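Local atomic coordinates of tail lysozyme, putative (Geobacter sulfurreducens, PDB entry 2IA7), a protein that is of unknown function but, as a gp25-like baseplate wedge family member, is probably a component of a phage-tail-like assembly, perhaps with lysozyme activity. Residues E31-R39 and Y113-L124. Numbering follows the deposited sequence. Where two conformers were deposited one is given.
Sequences EEDIAESIR and YRVRSTNTRFNL
Ile38 sets its CD1 methyl over one face of the Tyr113 ring, 3.9 Å from the ring centroid and 25° off the normal, a CH-pi contact displaced toward the CE2 side. The ring gets there from chi1 64°, with CG wedged between the backbone N and the carbonyl carbon, and its hydroxyl reaches the helix beside the CB of Ala35. There a water in the plane of the ring links Tyr113 OH, at 2.6 Å, to Glu31 O, to which it donates. A phenylalanine in place of Tyr113 would probably keep the methyl-on-ring packing but leave this water without its mate on the hairpin. Ile34 splits its two branches: CG2 meets Tyr113 CE1 obliquely, while CD1 rests 3.8 Å from Val115 CG1 and almost as near Val115 CG2. At the other end, Leu124 meets Ile38 CG2 tip to tip with both its methyls, and Leu124 CD1 lies 3.8 Å from Ala35 O. Glu31 CG lies 3.8 Å from Phe122 CZ, and the bend at chi2 (87°) turns the carboxylate toward Thr118, where OE2 accepts from a second water, while OE1 bonds to Ser29. No direct hydrogen bond joins the segments. The arrangement is an alpha-helix packed on a beta-hairpin: helix 30-42 lies against the turn end of antiparallel strands 106-115 and 120-129, two of the three strands of the sheet in this gp25-like alpha+beta fold.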
# COMPACT_ATOMS: atom_id res chain seq x y z
N GLU A 31 1.28 16.70 1.91
CA GLU A 31 1.93 15.59 2.66
C GLU A 31 0.91 14.66 3.30
O GLU A 31 0.99 13.44 3.19
CB GLU A 31 2.83 16.17 3.74
CG GLU A 31 4.07 16.85 3.17
CD GLU A 31 3.89 18.34 2.78
OE1 GLU A 31 2.76 18.88 2.76
OE2 GLU A 31 4.92 18.94 2.51
N GLU A 32 -0.11 15.24 3.89
CA GLU A 32 -1.15 14.48 4.54
C GLU A 32 -2.08 13.90 3.52
O GLU A 32 -2.51 12.76 3.67
CB GLU A 32 -1.94 15.36 5.51
CG GLU A 32 -1.04 16.03 6.61
CD GLU A 32 -1.65 17.29 7.24
OE1 GLU A 32 -2.40 17.11 8.24
OE2 GLU A 32 -1.36 18.44 6.76
N ASP A 33 -2.42 14.64 2.47
CA ASP A 33 -3.22 14.08 1.38
C ASP A 33 -2.53 12.89 0.70
O ASP A 33 -3.20 11.97 0.31
CB ASP A 33 -3.51 15.14 0.34
CG ASP A 33 -4.52 14.70 -0.70
OD1 ASP A 33 -5.69 14.49 -0.34
OD2 ASP A 33 -4.17 14.58 -1.88
N ILE A 34 -1.20 12.94 0.54
CA ILE A 34 -0.42 11.85 -0.02
C ILE A 34 -0.50 10.62 0.86
O ILE A 34 -0.70 9.50 0.36
CB ILE A 34 1.04 12.30 -0.23
CG1 ILE A 34 1.07 13.25 -1.42
CG2 ILE A 34 1.97 11.08 -0.46
CD1 ILE A 34 2.41 13.97 -1.55
N ALA A 35 -0.32 10.78 2.17
CA ALA A 35 -0.41 9.64 3.09
C ALA A 35 -1.79 8.99 3.02
O ALA A 35 -1.91 7.78 2.88
CB ALA A 35 -0.10 10.06 4.50
N GLU A 36 -2.82 9.83 2.97
CA GLU A 36 -4.19 9.32 2.82
C GLU A 36 -4.39 8.60 1.48
O GLU A 36 -5.01 7.56 1.43
CB GLU A 36 -5.16 10.47 2.98
CG GLU A 36 -6.60 10.05 2.99
CD GLU A 36 -7.51 11.25 3.15
OE1 GLU A 36 -7.82 11.86 2.13
OE2 GLU A 36 -7.89 11.57 4.29
N SER A 37 -3.87 9.20 0.43
CA SER A 37 -3.93 8.61 -0.91
C SER A 37 -3.27 7.21 -0.97
O SER A 37 -3.86 6.26 -1.50
CB SER A 37 -3.27 9.53 -1.95
OG SER A 37 -3.23 8.87 -3.21
N ILE A 38 -2.08 7.08 -0.40
CA ILE A 38 -1.42 5.81 -0.26
C ILE A 38 -2.34 4.79 0.42
O ILE A 38 -2.55 3.69 -0.09
CB ILE A 38 -0.10 5.90 0.51
CG1 ILE A 38 0.93 6.67 -0.34
CG2 ILE A 38 0.46 4.52 0.77
CD1 ILE A 38 2.18 7.10 0.48
N ARG A 39 -2.96 5.19 1.49
CA ARG A 39 -3.84 4.28 2.20
C ARG A 39 -5.06 3.90 1.39
O ARG A 39 -5.54 2.78 1.47
CB ARG A 39 -4.23 4.84 3.56
CG ARG A 39 -3.05 5.01 4.52
CD ARG A 39 -3.46 5.49 5.91
NE ARG A 39 -4.09 6.81 6.00
CZ ARG A 39 -3.48 7.97 6.28
NH1 ARG A 39 -2.20 8.04 6.63
NH2 ARG A 39 -4.23 9.06 6.38
N TYR A 113 9.25 6.81 1.36
CA TYR A 113 9.05 7.53 0.14
C TYR A 113 9.48 8.99 0.27
O TYR A 113 9.60 9.52 1.36
CB TYR A 113 7.61 7.40 -0.31
CG TYR A 113 6.59 8.03 0.62
CD1 TYR A 113 6.19 9.39 0.48
CD2 TYR A 113 5.99 7.29 1.65
CE1 TYR A 113 5.23 9.94 1.33
CE2 TYR A 113 5.04 7.85 2.49
CZ TYR A 113 4.63 9.16 2.31
OH TYR A 113 3.72 9.70 3.18
N ARG A 114 9.73 9.58 -0.88
CA ARG A 114 10.12 11.00 -1.04
C ARG A 114 8.97 11.75 -1.71
O ARG A 114 8.41 11.31 -2.72
CB ARG A 114 11.38 11.10 -1.91
CG ARG A 114 11.87 12.51 -2.13
CD ARG A 114 13.16 12.50 -2.96
NE ARG A 114 12.89 12.05 -4.30
CZ ARG A 114 12.56 12.82 -5.34
NH1 ARG A 114 12.47 14.13 -5.21
NH2 ARG A 114 12.30 12.27 -6.51
N VAL A 115 8.50 12.84 -1.10
CA VAL A 115 7.55 13.73 -1.73
C VAL A 115 8.29 14.61 -2.69
O VAL A 115 9.20 15.32 -2.31
CB VAL A 115 6.78 14.57 -0.68
CG1 VAL A 115 5.87 15.59 -1.36
CG2 VAL A 115 5.91 13.61 0.17
N ARG A 116 7.95 14.49 -3.96
CA ARG A 116 8.73 15.12 -5.02
C ARG A 116 8.71 16.63 -4.88
O ARG A 116 9.73 17.30 -5.15
CB ARG A 116 8.22 14.70 -6.42
CG ARG A 116 8.42 13.24 -6.73
CD ARG A 116 7.73 12.87 -8.05
NE ARG A 116 7.70 11.43 -8.29
CZ ARG A 116 8.75 10.73 -8.69
NH1 ARG A 116 9.91 11.33 -8.92
NH2 ARG A 116 8.64 9.41 -8.83
N SER A 117 7.57 17.22 -4.52
CA SER A 117 7.45 18.70 -4.41
C SER A 117 8.31 19.40 -3.32
O SER A 117 8.61 20.57 -3.43
CB SER A 117 6.01 19.16 -4.19
OG SER A 117 5.48 18.71 -2.97
N THR A 118 8.70 18.66 -2.30
CA THR A 118 9.48 19.14 -1.19
C THR A 118 10.81 18.44 -0.96
O THR A 118 11.59 18.91 -0.13
CB THR A 118 8.70 18.97 0.11
OG1 THR A 118 8.45 17.56 0.30
CG2 THR A 118 7.38 19.77 0.09
N ASN A 119 11.06 17.34 -1.67
CA ASN A 119 12.20 16.46 -1.41
C ASN A 119 12.31 16.00 0.03
O ASN A 119 13.37 15.67 0.49
CB ASN A 119 13.50 17.12 -1.87
CG ASN A 119 13.70 16.99 -3.37
OD1 ASN A 119 13.52 15.91 -3.91
ND2 ASN A 119 14.04 18.10 -4.05
N THR A 120 11.19 15.91 0.74
CA THR A 120 11.18 15.42 2.11
C THR A 120 10.77 13.97 2.15
O THR A 120 9.95 13.54 1.39
CB THR A 120 10.23 16.21 3.01
OG1 THR A 120 10.55 17.60 2.93
CG2 THR A 120 10.37 15.75 4.44
N ARG A 121 11.36 13.23 3.06
CA ARG A 121 11.14 11.81 3.20
C ARG A 121 10.18 11.51 4.33
O ARG A 121 10.22 12.15 5.37
CB ARG A 121 12.47 11.09 3.38
CG ARG A 121 13.38 11.34 2.19
CD ARG A 121 14.66 10.58 2.21
NE ARG A 121 15.25 10.64 0.88
CZ ARG A 121 16.20 9.83 0.43
NH1 ARG A 121 16.72 8.88 1.20
NH2 ARG A 121 16.62 9.98 -0.82
N PHE A 122 9.34 10.50 4.08
CA PHE A 122 8.37 10.05 5.05
C PHE A 122 8.36 8.54 5.09
O PHE A 122 8.82 7.86 4.16
CB PHE A 122 6.97 10.58 4.70
CG PHE A 122 6.86 12.01 4.78
CD1 PHE A 122 6.53 12.61 5.96
CD2 PHE A 122 7.08 12.77 3.67
CE1 PHE A 122 6.44 13.97 6.02
CE2 PHE A 122 7.00 14.10 3.73
CZ PHE A 122 6.67 14.72 4.87
N ASN A 123 7.82 8.01 6.19
CA ASN A 123 7.61 6.58 6.35
C ASN A 123 6.12 6.35 6.58
O ASN A 123 5.42 7.20 7.17
CB ASN A 123 8.41 6.06 7.54
CG ASN A 123 8.52 4.52 7.56
OD1 ASN A 123 9.18 3.93 6.70
ND2 ASN A 123 7.90 3.89 8.57
N LEU A 124 5.59 5.21 6.12
CA LEU A 124 4.24 4.84 6.36
C LEU A 124 4.21 3.34 6.50
O LEU A 124 4.86 2.66 5.73
CB LEU A 124 3.38 5.25 5.16
CG LEU A 124 1.88 5.07 5.23
CD1 LEU A 124 1.13 6.16 4.44
CD2 LEU A 124 1.54 3.67 4.65
O HOH W 1 3.46 12.30 3.14
O HOH W 2 7.36 18.21 3.37